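Local coordinates for 16L protein (Yaba-like disease virus, PDB 6TQP), which probably inhibits apoptosis of the infected cell as a viral Bcl-2-like protein, binding death-promoting BH3 peptides in a surface groove, at residues 79-83 with 125-129; 99-103 with 132-136; 23-27 with 48-52. One frame throughout, in Å; residues are numbered along the deposited sequence.

Contact 1: 79-83 with 125-129; sequences IKHIK and LIEDI
Leu125 pushes its CD1 methyl into the turn of helix 79-83, and the tightly packed apolar part of the contact is built round that one branch. Leu125 CD1 lies 3.4 Å from the backbone O of Ile79 and 3.7 Å from the backbone N of Lys83, the two atoms of a single helical hydrogen bond. The CG2 methyls of Ile79 and Ile82 close in on the same methyl, the first at 3.8 Å and the second at 3.9 Å from Leu125 CD1. A chi1 of -177° swings the leucine CG away from its own backbone N and points CD1 at the Ile79-Lys83 turn. The partly exposed side differs in chemistry: Lys83 leaves its helix extended and lays its aliphatic CD 3.2 Å from Asp128 OD2, but bends at its last two torsions. Lys83 NZ thus stays 4.2 Å from Asp128 OD2, beyond salt-bridge distance, and the opposite charges probably attract only weakly. The segment axes run nearly parallel, 16° apart and 10.4 Å at closest approach. On the face turned away from 125-129, His81 ND1 hydrogen-bonds an acidic side chain of the bound peptide. Helix 120-134 packs beside helix 76-92, while Ile129 turns to helix 96-113 and Ile126 to helix 12-27.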
# COMPACT_ATOMS: atom_id res chain seq x y z
N ILE A 79 15.18 -5.35 4.44
CA ILE A 79 14.22 -4.76 3.51
C ILE A 79 13.69 -5.83 2.55
O ILE A 79 12.49 -5.85 2.22
CB ILE A 79 14.86 -3.59 2.74
CG1 ILE A 79 14.95 -2.36 3.67
CG2 ILE A 79 14.04 -3.26 1.50
CD1 ILE A 79 15.78 -1.24 3.11
N LYS A 80 14.56 -6.71 2.08
CA LYS A 80 14.11 -7.82 1.25
C LYS A 80 13.13 -8.69 2.02
O LYS A 80 12.10 -9.12 1.48
CB LYS A 80 15.32 -8.64 0.79
CG LYS A 80 15.13 -9.41 -0.50
CD LYS A 80 14.78 -10.86 -0.24
CE LYS A 80 14.61 -11.62 -1.54
NZ LYS A 80 14.14 -13.02 -1.32
N HIS A 81 13.43 -8.94 3.30
CA HIS A 81 12.54 -9.70 4.17
C HIS A 81 11.17 -9.03 4.30
O HIS A 81 10.13 -9.70 4.23
CB HIS A 81 13.22 -9.85 5.53
CG HIS A 81 12.62 -10.89 6.42
ND1 HIS A 81 12.05 -12.05 5.95
CD2 HIS A 81 12.52 -10.94 7.77
CE1 HIS A 81 11.62 -12.77 6.97
NE2 HIS A 81 11.89 -12.12 8.08
N ILE A 82 11.15 -7.71 4.47
CA ILE A 82 9.87 -6.99 4.56
C ILE A 82 9.10 -7.15 3.26
O ILE A 82 7.89 -7.42 3.26
CB ILE A 82 10.11 -5.51 4.89
CG1 ILE A 82 10.75 -5.37 6.27
CG2 ILE A 82 8.81 -4.72 4.81
CD1 ILE A 82 11.25 -3.98 6.59
N LYS A 83 9.77 -6.95 2.13
CA LYS A 83 9.10 -7.05 0.84
C LYS A 83 8.43 -8.41 0.70
O LYS A 83 7.24 -8.50 0.40
CB LYS A 83 10.11 -6.85 -0.30
CG LYS A 83 9.50 -6.92 -1.70
CD LYS A 83 10.56 -7.13 -2.77
CE LYS A 83 10.74 -8.61 -3.10
NZ LYS A 83 9.64 -9.13 -3.94
N LEU A 125 11.63 -1.98 -3.01
CA LEU A 125 10.50 -2.48 -2.24
C LEU A 125 9.23 -1.75 -2.63
O LEU A 125 8.16 -2.36 -2.81
CB LEU A 125 10.77 -2.31 -0.74
CG LEU A 125 9.67 -2.87 0.17
CD1 LEU A 125 10.29 -3.35 1.49
CD2 LEU A 125 8.60 -1.84 0.44
N ILE A 126 9.31 -0.43 -2.74
CA ILE A 126 8.12 0.34 -3.10
C ILE A 126 7.68 -0.04 -4.51
O ILE A 126 6.49 -0.29 -4.76
CB ILE A 126 8.40 1.85 -2.97
CG1 ILE A 126 8.70 2.19 -1.51
CG2 ILE A 126 7.19 2.64 -3.48
CD1 ILE A 126 9.35 3.58 -1.34
N GLU A 127 8.63 -0.08 -5.44
CA GLU A 127 8.33 -0.48 -6.81
C GLU A 127 7.70 -1.87 -6.86
O GLU A 127 6.66 -2.08 -7.48
CB GLU A 127 9.61 -0.45 -7.65
CG GLU A 127 10.04 0.93 -8.09
CD GLU A 127 9.23 1.43 -9.27
OE1 GLU A 127 8.58 0.59 -9.93
OE2 GLU A 127 9.26 2.65 -9.53
N ASP A 128 8.35 -2.84 -6.21
CA ASP A 128 7.90 -4.22 -6.28
C ASP A 128 6.49 -4.39 -5.73
O ASP A 128 5.65 -5.05 -6.34
CB ASP A 128 8.88 -5.12 -5.53
CG ASP A 128 10.21 -5.25 -6.23
OD1 ASP A 128 10.27 -5.05 -7.45
OD2 ASP A 128 11.21 -5.56 -5.54
N ILE A 129 6.21 -3.80 -4.56
CA ILE A 129 4.88 -3.94 -3.98
C ILE A 129 3.85 -3.16 -4.79
O ILE A 129 2.70 -3.59 -4.92
CB ILE A 129 4.90 -3.51 -2.50
CG1 ILE A 129 5.83 -4.42 -1.70
CG2 ILE A 129 3.48 -3.56 -1.92
CD1 ILE A 129 5.99 -4.01 -0.26

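Contact 2: 99-103 with 132-136; sequences KLAII and KISEN
Lys99 and Ile133 lie side by side, their side chains pointing opposite ways. The lysine chain, stretched out to its tip, runs alongside the isoleucine, with Lys99 CB and CD both 3.9 Å from the CG2 methyl of Ile133, and carries its ammonium group close to the end of helix 120-134. There Lys99 NZ donates to Ile133 O at 3.0 Å, with a C=O...N angle of 134°, from a position above the carbonyl plane, 35° out of it. Ile133 sends its other branch the opposite way: CG1 is anti to the carbonyl carbon (chi1 -68°), and Ile133 CD1 ends 3.8 Å from CG1 of Ile103, crossing it at a slant, and 4.0 Å from CG2 of Ile102. Leu90 of helix 76-92, Ile20 of helix 12-27 and Leu140 of helix 137-148 also pack on Ile133. At the outer edge Lys132 NZ forms a salt bridge with Glu135 OE1, 3.1 Å away on the syn side of the carboxylate but tilted out of its plane, which ties the last turn of the helix to the following loop. Two waters extend the reach of Lys99 NZ: one passes the bond on to Asn136 O, and the other reaches Asn136 OD1, one of its possible acceptors. Glu135 O lies 2.6 Å from Lys99 NZ. The ammonium group of the buried Lys99, bridged by waters, thus sits among carbonyl oxygens near a helix end, where the helix dipole would probably favour its charged form, and it links the turn into helix 137-148 to helix 96-113.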
# COMPACT_ATOMS: atom_id res chain seq x y z
N LYS A 99 -5.38 -4.43 -0.43
CA LYS A 99 -4.39 -3.63 -1.13
C LYS A 99 -4.34 -2.22 -0.58
O LYS A 99 -3.26 -1.65 -0.41
CB LYS A 99 -4.68 -3.63 -2.63
CG LYS A 99 -4.39 -4.97 -3.29
CD LYS A 99 -4.80 -4.99 -4.75
CE LYS A 99 -4.40 -6.32 -5.43
NZ LYS A 99 -4.63 -6.31 -6.92
N LEU A 100 -5.50 -1.64 -0.29
CA LEU A 100 -5.52 -0.30 0.29
C LEU A 100 -4.83 -0.29 1.64
O LEU A 100 -4.01 0.58 1.92
CB LEU A 100 -6.96 0.19 0.41
CG LEU A 100 -7.65 0.48 -0.92
CD1 LEU A 100 -9.07 0.84 -0.68
CD2 LEU A 100 -6.94 1.61 -1.69
N ALA A 101 -5.12 -1.29 2.48
CA ALA A 101 -4.45 -1.37 3.77
C ALA A 101 -2.94 -1.47 3.60
O ALA A 101 -2.18 -0.86 4.37
CB ALA A 101 -4.97 -2.56 4.57
N ILE A 102 -2.48 -2.22 2.60
CA ILE A 102 -1.04 -2.36 2.41
C ILE A 102 -0.42 -1.03 1.96
O ILE A 102 0.71 -0.70 2.35
CB ILE A 102 -0.73 -3.50 1.43
CG1 ILE A 102 -1.03 -4.84 2.12
CG2 ILE A 102 0.72 -3.45 0.97
CD1 ILE A 102 -0.98 -6.04 1.19
N ILE A 103 -1.12 -0.25 1.14
CA ILE A 103 -0.58 1.06 0.78
C ILE A 103 -0.39 1.90 2.03
O ILE A 103 0.63 2.57 2.21
CB ILE A 103 -1.48 1.76 -0.25
CG1 ILE A 103 -1.51 0.95 -1.54
CG2 ILE A 103 -1.00 3.21 -0.51
CD1 ILE A 103 -2.56 1.41 -2.54
N LYS A 132 2.89 -5.52 -7.60
CA LYS A 132 1.98 -6.58 -7.19
C LYS A 132 0.59 -6.04 -6.88
O LYS A 132 -0.41 -6.69 -7.18
CB LYS A 132 2.53 -7.32 -5.98
CG LYS A 132 3.70 -8.23 -6.27
CD LYS A 132 3.36 -9.36 -7.23
CE LYS A 132 2.36 -10.32 -6.62
NZ LYS A 132 2.13 -11.50 -7.51
N ILE A 133 0.51 -4.86 -6.27
CA ILE A 133 -0.80 -4.29 -6.01
C ILE A 133 -1.51 -3.97 -7.32
O ILE A 133 -2.74 -4.10 -7.42
CB ILE A 133 -0.68 -3.04 -5.11
CG1 ILE A 133 -0.23 -3.46 -3.71
CG2 ILE A 133 -1.99 -2.29 -5.06
CD1 ILE A 133 0.09 -2.27 -2.79
N SER A 134 -0.75 -3.61 -8.35
CA SER A 134 -1.32 -3.19 -9.63
C SER A 134 -1.84 -4.35 -10.46
O SER A 134 -2.56 -4.11 -11.44
CB SER A 134 -0.28 -2.40 -10.44
OG SER A 134 0.75 -3.25 -10.90
N GLU A 135 -1.51 -5.58 -10.11
CA GLU A 135 -2.08 -6.70 -10.84
C GLU A 135 -3.59 -6.73 -10.59
O GLU A 135 -4.05 -6.38 -9.50
CB GLU A 135 -1.39 -8.00 -10.40
CG GLU A 135 0.13 -8.01 -10.68
CD GLU A 135 0.84 -9.27 -10.16
OE1 GLU A 135 0.17 -10.12 -9.55
OE2 GLU A 135 2.07 -9.39 -10.38
N ASN A 136 -4.36 -7.09 -11.61
CA ASN A 136 -5.82 -7.09 -11.51
C ASN A 136 -6.35 -5.73 -11.04
O ASN A 136 -7.27 -5.65 -10.23
CB ASN A 136 -6.29 -8.19 -10.56
CG ASN A 136 -5.59 -9.51 -10.81
OD1 ASN A 136 -4.87 -10.02 -9.96
ND2 ASN A 136 -5.79 -10.05 -12.01
O HOH W 1 -7.01 -5.76 -7.54
O HOH W 2 -4.16 -9.04 -7.52

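Contact 3: 23-27 with 48-52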
# COMPACT_ATOMS: atom_id res chain seq x y z
N TYR A 23 2.10 8.35 -4.55
CA TYR A 23 1.50 8.55 -3.23
C TYR A 23 2.51 8.31 -2.12
O TYR A 23 2.67 9.13 -1.21
CB TYR A 23 0.29 7.63 -3.07
CG TYR A 23 -0.39 7.78 -1.73
CD1 TYR A 23 -0.92 9.00 -1.34
CD2 TYR A 23 -0.47 6.72 -0.85
CE1 TYR A 23 -1.54 9.15 -0.11
CE2 TYR A 23 -1.08 6.86 0.38
CZ TYR A 23 -1.62 8.07 0.75
OH TYR A 23 -2.22 8.18 1.98
N ILE A 24 3.20 7.17 -2.18
CA ILE A 24 4.20 6.85 -1.16
C ILE A 24 5.27 7.94 -1.10
O ILE A 24 5.67 8.37 -0.01
CB ILE A 24 4.80 5.46 -1.44
CG1 ILE A 24 3.72 4.37 -1.31
CG2 ILE A 24 5.97 5.16 -0.49
CD1 ILE A 24 3.04 4.28 0.05
N ASN A 25 5.75 8.40 -2.26
CA ASN A 25 6.74 9.47 -2.25
C ASN A 25 6.17 10.74 -1.63
O ASN A 25 6.87 11.47 -0.92
CB ASN A 25 7.25 9.76 -3.67
CG ASN A 25 8.13 8.64 -4.21
OD1 ASN A 25 8.68 7.84 -3.45
ND2 ASN A 25 8.27 8.60 -5.53
N GLU A 26 4.89 11.02 -1.89
CA GLU A 26 4.26 12.20 -1.31
C GLU A 26 4.20 12.09 0.22
O GLU A 26 4.40 13.08 0.93
CB GLU A 26 2.86 12.37 -1.91
CG GLU A 26 2.00 13.44 -1.23
CD GLU A 26 0.75 13.78 -2.04
OE1 GLU A 26 0.89 14.19 -3.21
OE2 GLU A 26 -0.37 13.65 -1.50
N LYS A 27 3.96 10.88 0.74
CA LYS A 27 3.94 10.67 2.18
C LYS A 27 5.34 10.62 2.78
O LYS A 27 5.50 10.92 3.96
CB LYS A 27 3.18 9.38 2.51
CG LYS A 27 1.66 9.50 2.38
CD LYS A 27 1.14 10.62 3.27
CE LYS A 27 -0.25 10.37 3.82
NZ LYS A 27 -0.22 10.36 5.31
N LYS A 48 -5.96 8.33 -1.84
CA LYS A 48 -5.45 9.14 -0.74
C LYS A 48 -6.46 9.23 0.39
O LYS A 48 -6.10 9.14 1.57
CB LYS A 48 -5.10 10.54 -1.26
CG LYS A 48 -4.47 11.47 -0.24
CD LYS A 48 -4.09 12.80 -0.90
CE LYS A 48 -3.38 13.73 0.09
NZ LYS A 48 -3.16 15.10 -0.46
N GLU A 49 -7.74 9.44 0.07
CA GLU A 49 -8.76 9.54 1.11
C GLU A 49 -8.90 8.22 1.86
O GLU A 49 -8.97 8.21 3.10
CB GLU A 49 -10.10 9.94 0.50
CG GLU A 49 -10.14 11.35 -0.04
CD GLU A 49 -11.48 11.69 -0.64
OE1 GLU A 49 -12.27 10.74 -0.89
OE2 GLU A 49 -11.76 12.89 -0.86
N ASP A 50 -9.00 7.11 1.13
CA ASP A 50 -9.14 5.82 1.79
C ASP A 50 -7.94 5.51 2.67
O ASP A 50 -8.10 5.08 3.82
CB ASP A 50 -9.33 4.71 0.75
CG ASP A 50 -10.64 4.83 -0.01
OD1 ASP A 50 -11.56 5.50 0.49
OD2 ASP A 50 -10.74 4.22 -1.10
N CYS A 51 -6.73 5.74 2.16
CA CYS A 51 -5.54 5.37 2.92
C CYS A 51 -5.32 6.28 4.12
O CYS A 51 -4.86 5.82 5.17
CB CYS A 51 -4.32 5.35 2.01
SG CYS A 51 -4.43 4.00 0.78
N GLU A 52 -5.66 7.57 4.01
CA GLU A 52 -5.58 8.44 5.18
C GLU A 52 -6.60 8.03 6.24
O GLU A 52 -6.33 8.16 7.44
CB GLU A 52 -5.78 9.91 4.77
CG GLU A 52 -4.60 10.45 3.98
CD GLU A 52 -4.80 11.87 3.51
OE1 GLU A 52 -5.93 12.40 3.63
OE2 GLU A 52 -3.82 12.46 3.02
O HOH W 3 -1.70 6.57 4.15
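Tyr23 spans most of a wide gap between two helices, whose segment axes come no closer than 12.4 Å and cross at -54°. Its chi1 of 180° turns the ring away from the tyrosine's own backbone N and directs it at helix 38-68, where it lies crosswise to the Lys48 side chain, Tyr23 CE1 coming to 3.7 Å from Lys48 CG. The hydroxyl goes farther and touches two side chains, Tyr23 OH lying 3.5 Å from Cys51 CB and 3.8 Å from Glu52 CG. Cys51 SG lies obliquely to the ring, 5.4 Å from the centroid of Tyr23, in a Cys sulfur-aromatic contact. Lys27, one helical turn on, lays CG over one face of the ring, nearer its margin than its middle. A water 2.8 Å from Tyr23 OH donates a weak bond to Cys51 O, so the buried phenol is joined to the backbone of the other helix through solvent; the same carbonyl also accepts a hydrogen bond from Ser104 in helix 96-113. Farther out, the extended chains of Glu26 and Lys48 meet almost perpendicularly. Lys48 NZ meets Glu26 OE2 at 3.3 Å, a salt bridge whose hydrogen bond is weak. Lys27 and Glu52 face each other more loosely, Lys27 CE being 4.2 Å from Glu52 OE2. Ile103 and Ser107 of helix 96-113 pack against Tyr23. The tyrosine reaching across, with the Glu26-Lys48 salt bridge farther out, joins helix 12-27 to the long helix 38-68, as part of the all-helical Bcl-2 fold to which the M11L family belongs.

How the contacts relate
Along the chain contact 3 closes first, joining helices 12-27 and 38-68; contacts 1 and 2 follow with alternating segments, since helices 76-92 and 96-113 both pack on helix 120-134. The centres of contacts 1 and 3 are about 18 Å apart, on opposite sides of the chain's centre, and contact 2 lies about 13 Å from each. All three touch: Ile129 packs on Ile102, Ile126 on Ile24, and Ile103 on both Tyr23 and Cys51. One apolar core therefore runs through a single helical bundle. Residues of 79-83 and 99-103 also meet the bound peptide, so contacts 1 and 2 lie beside what is probably the BH3-binding groove.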